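Local coordinates for protein alanine racemase 1 (Caldanaerobacter subterraneus subsp. tengcongensis MB4, PDB 4Y2W) that belongs to the alanine racemase family, pairing an N-terminal TIM barrel with a C-terminal domain rich in beta strands, at residues A[41-46]-A[228-233]. The protein carries 1 engineered substitution. Numbering follows the deposited sequence.
Sequences GDAYGH and ILFGAY
The carbonyl oxygen Ala43 O sits over one face of the Phe230 ring, 3.6 Å from Phe230 CE1, while His46 N binds it and His46 ND1 adds a weak bond at 3.0 Å. The contact lies at the C-terminal mouth of a TIM barrel, where the segment 41-46 after the first strand meets the loop after the eighth. Residues 41-45 all have positive phi and coil into a short left-handed helix, a shape glycine tolerates well, as at Gly41 and Gly45; Gly45 N closes it onto Gly41 O. His46 suits the C-terminal end of this helix because its ND1 bonds chiefly to Tyr44 O, at 2.8 Å and 58° out of the carbonyl plane, which should steady the imidazole. Phe230 CD1 stands over the centre of that imidazole, and the two ring planes incline by 37°. With CG beside the backbone N (chi1 -55°), Phe230 drives its flat, apolar ring into this buried aromatic cluster; Leu229 CB lies over the face opposite Ala43 O, toward the rim. The Tyr44 side chain crosses that of Phe230 at about a right angle and also lines the pocket of the bound alanine. Tyr44 CD1 lies 3.3 Å from Phe230 CE2.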
loop_
_atom_site.group_PDB
_atom_site.type_symbol
_atom_site.label_atom_id
_atom_site.label_comp_id
_atom_site.label_asym_id
_atom_site.label_seq_id
_atom_site.Cartn_x
_atom_site.Cartn_y
_atom_site.Cartn_z
ATOM N N GLY A 41 7.904 -2.660 8.106
ATOM C CA GLY A 41 6.799 -2.163 7.298
ATOM C C GLY A 41 6.404 -0.753 7.700
ATOM O O GLY A 41 5.219 -0.452 7.831
ATOM N N ASP A 42 7.402 0.104 7.908
ATOM C CA ASP A 42 7.177 1.498 8.298
ATOM C C ASP A 42 6.392 1.582 9.617
ATOM O O ASP A 42 5.388 2.295 9.730
ATOM C CB ASP A 42 6.470 2.258 7.163
ATOM C CG ASP A 42 6.616 3.760 7.285
ATOM O OD1 ASP A 42 7.678 4.220 7.738
ATOM O OD2 ASP A 42 5.670 4.486 6.920
ATOM N N ALA A 43 6.875 0.837 10.610
ATOM C CA ALA A 43 6.241 0.751 11.924
ATOM C C ALA A 43 4.801 0.264 11.807
ATOM O O ALA A 43 3.896 0.809 12.445
ATOM C CB ALA A 43 6.305 2.097 12.639
ATOM N N TYR A 44 4.601 -0.768 10.991
ATOM C CA TYR A 44 3.267 -1.280 10.682
ATOM C C TYR A 44 2.338 -0.136 10.266
ATOM O O TYR A 44 1.279 0.068 10.855
ATOM C CB TYR A 44 2.684 -2.054 11.876
ATOM C CG TYR A 44 3.488 -3.272 12.279
ATOM C CD1 TYR A 44 4.596 -3.152 13.108
ATOM C CD2 TYR A 44 3.141 -4.544 11.831
ATOM C CE1 TYR A 44 5.338 -4.259 13.479
ATOM C CE2 TYR A 44 3.876 -5.661 12.199
ATOM C CZ TYR A 44 4.976 -5.511 13.025
ATOM O OH TYR A 44 5.714 -6.610 13.399
ATOM N N GLY A 45 2.770 0.633 9.270
ATOM C CA GLY A 45 1.964 1.715 8.710
ATOM C C GLY A 45 1.801 2.971 9.555
ATOM O O GLY A 45 1.036 3.861 9.183
ATOM N N HIS A 46 2.517 3.060 10.677
ATOM C CA HIS A 46 2.425 4.223 11.570
ATOM C C HIS A 46 3.475 5.300 11.258
ATOM O O HIS A 46 3.364 6.427 11.743
ATOM C CB HIS A 46 2.572 3.791 13.037
ATOM C CG HIS A 46 1.422 2.983 13.557
ATOM N ND1 HIS A 46 1.127 1.720 13.093
ATOM C CD2 HIS A 46 0.508 3.251 14.520
ATOM C CE1 HIS A 46 0.074 1.250 13.737
ATOM N NE2 HIS A 46 -0.319 2.157 14.612
ATOM N N ILE A 228 1.967 -5.995 18.694
ATOM C CA ILE A 228 1.435 -5.753 20.032
ATOM C C ILE A 228 1.708 -4.327 20.528
ATOM O O ILE A 228 0.924 -3.774 21.296
ATOM C CB ILE A 228 1.971 -6.803 21.030
ATOM C CG1 ILE A 228 1.062 -6.891 22.259
ATOM C CG2 ILE A 228 3.419 -6.510 21.412
ATOM C CD1 ILE A 228 1.221 -8.192 23.016
ATOM N N LEU A 229 2.803 -3.730 20.062
ATOM C CA LEU A 229 3.108 -2.334 20.367
ATOM C C LEU A 229 2.094 -1.365 19.747
ATOM O O LEU A 229 2.031 -0.197 20.144
ATOM C CB LEU A 229 4.511 -1.972 19.870
ATOM C CG LEU A 229 5.704 -2.717 20.478
ATOM C CD1 LEU A 229 6.960 -2.463 19.654
ATOM C CD2 LEU A 229 5.922 -2.318 21.931
ATOM N N PHE A 230 1.310 -1.844 18.778
ATOM C CA PHE A 230 0.373 -0.999 18.035
ATOM C C PHE A 230 -1.099 -1.338 18.312
ATOM O O PHE A 230 -1.968 -1.167 17.452
ATOM C CB PHE A 230 0.726 -1.060 16.542
ATOM C CG PHE A 230 2.161 -0.704 16.263
ATOM C CD1 PHE A 230 2.573 0.625 16.263
ATOM C CD2 PHE A 230 3.114 -1.695 16.059
ATOM C CE1 PHE A 230 3.900 0.959 16.036
ATOM C CE2 PHE A 230 4.444 -1.364 15.833
ATOM C CZ PHE A 230 4.836 -0.038 15.817
ATOM N N GLY A 231 -1.367 -1.798 19.533
ATOM C CA GLY A 231 -2.728 -1.928 20.047
ATOM C C GLY A 231 -3.531 -3.099 19.520
ATOM O O GLY A 231 -4.759 -3.054 19.526
ATOM N N ALA A 232 -2.851 -4.148 19.070
ATOM C CA ALA A 232 -3.530 -5.339 18.566
ATOM C C ALA A 232 -2.815 -6.616 19.000
ATOM O O ALA A 232 -1.643 -6.595 19.367
ATOM C CB ALA A 232 -3.630 -5.281 17.049
ATOM N N TYR A 233 -3.539 -7.726 18.958
ATOM C CA TYR A 233 -2.973 -9.031 19.265
ATOM C C TYR A 233 -2.771 -9.815 17.968
ATOM O O TYR A 233 -3.480 -9.580 16.986
ATOM C CB TYR A 233 -3.888 -9.792 20.225
ATOM C CG TYR A 233 -3.917 -9.212 21.627
ATOM C CD1 TYR A 233 -2.861 -9.425 22.506
ATOM C CD2 TYR A 233 -5.002 -8.457 22.074
ATOM C CE1 TYR A 233 -2.879 -8.901 23.790
ATOM C CE2 TYR A 233 -5.029 -7.930 23.356
ATOM C CZ TYR A 233 -3.964 -8.154 24.212
ATOM O OH TYR A 233 -3.971 -7.640 25.491
#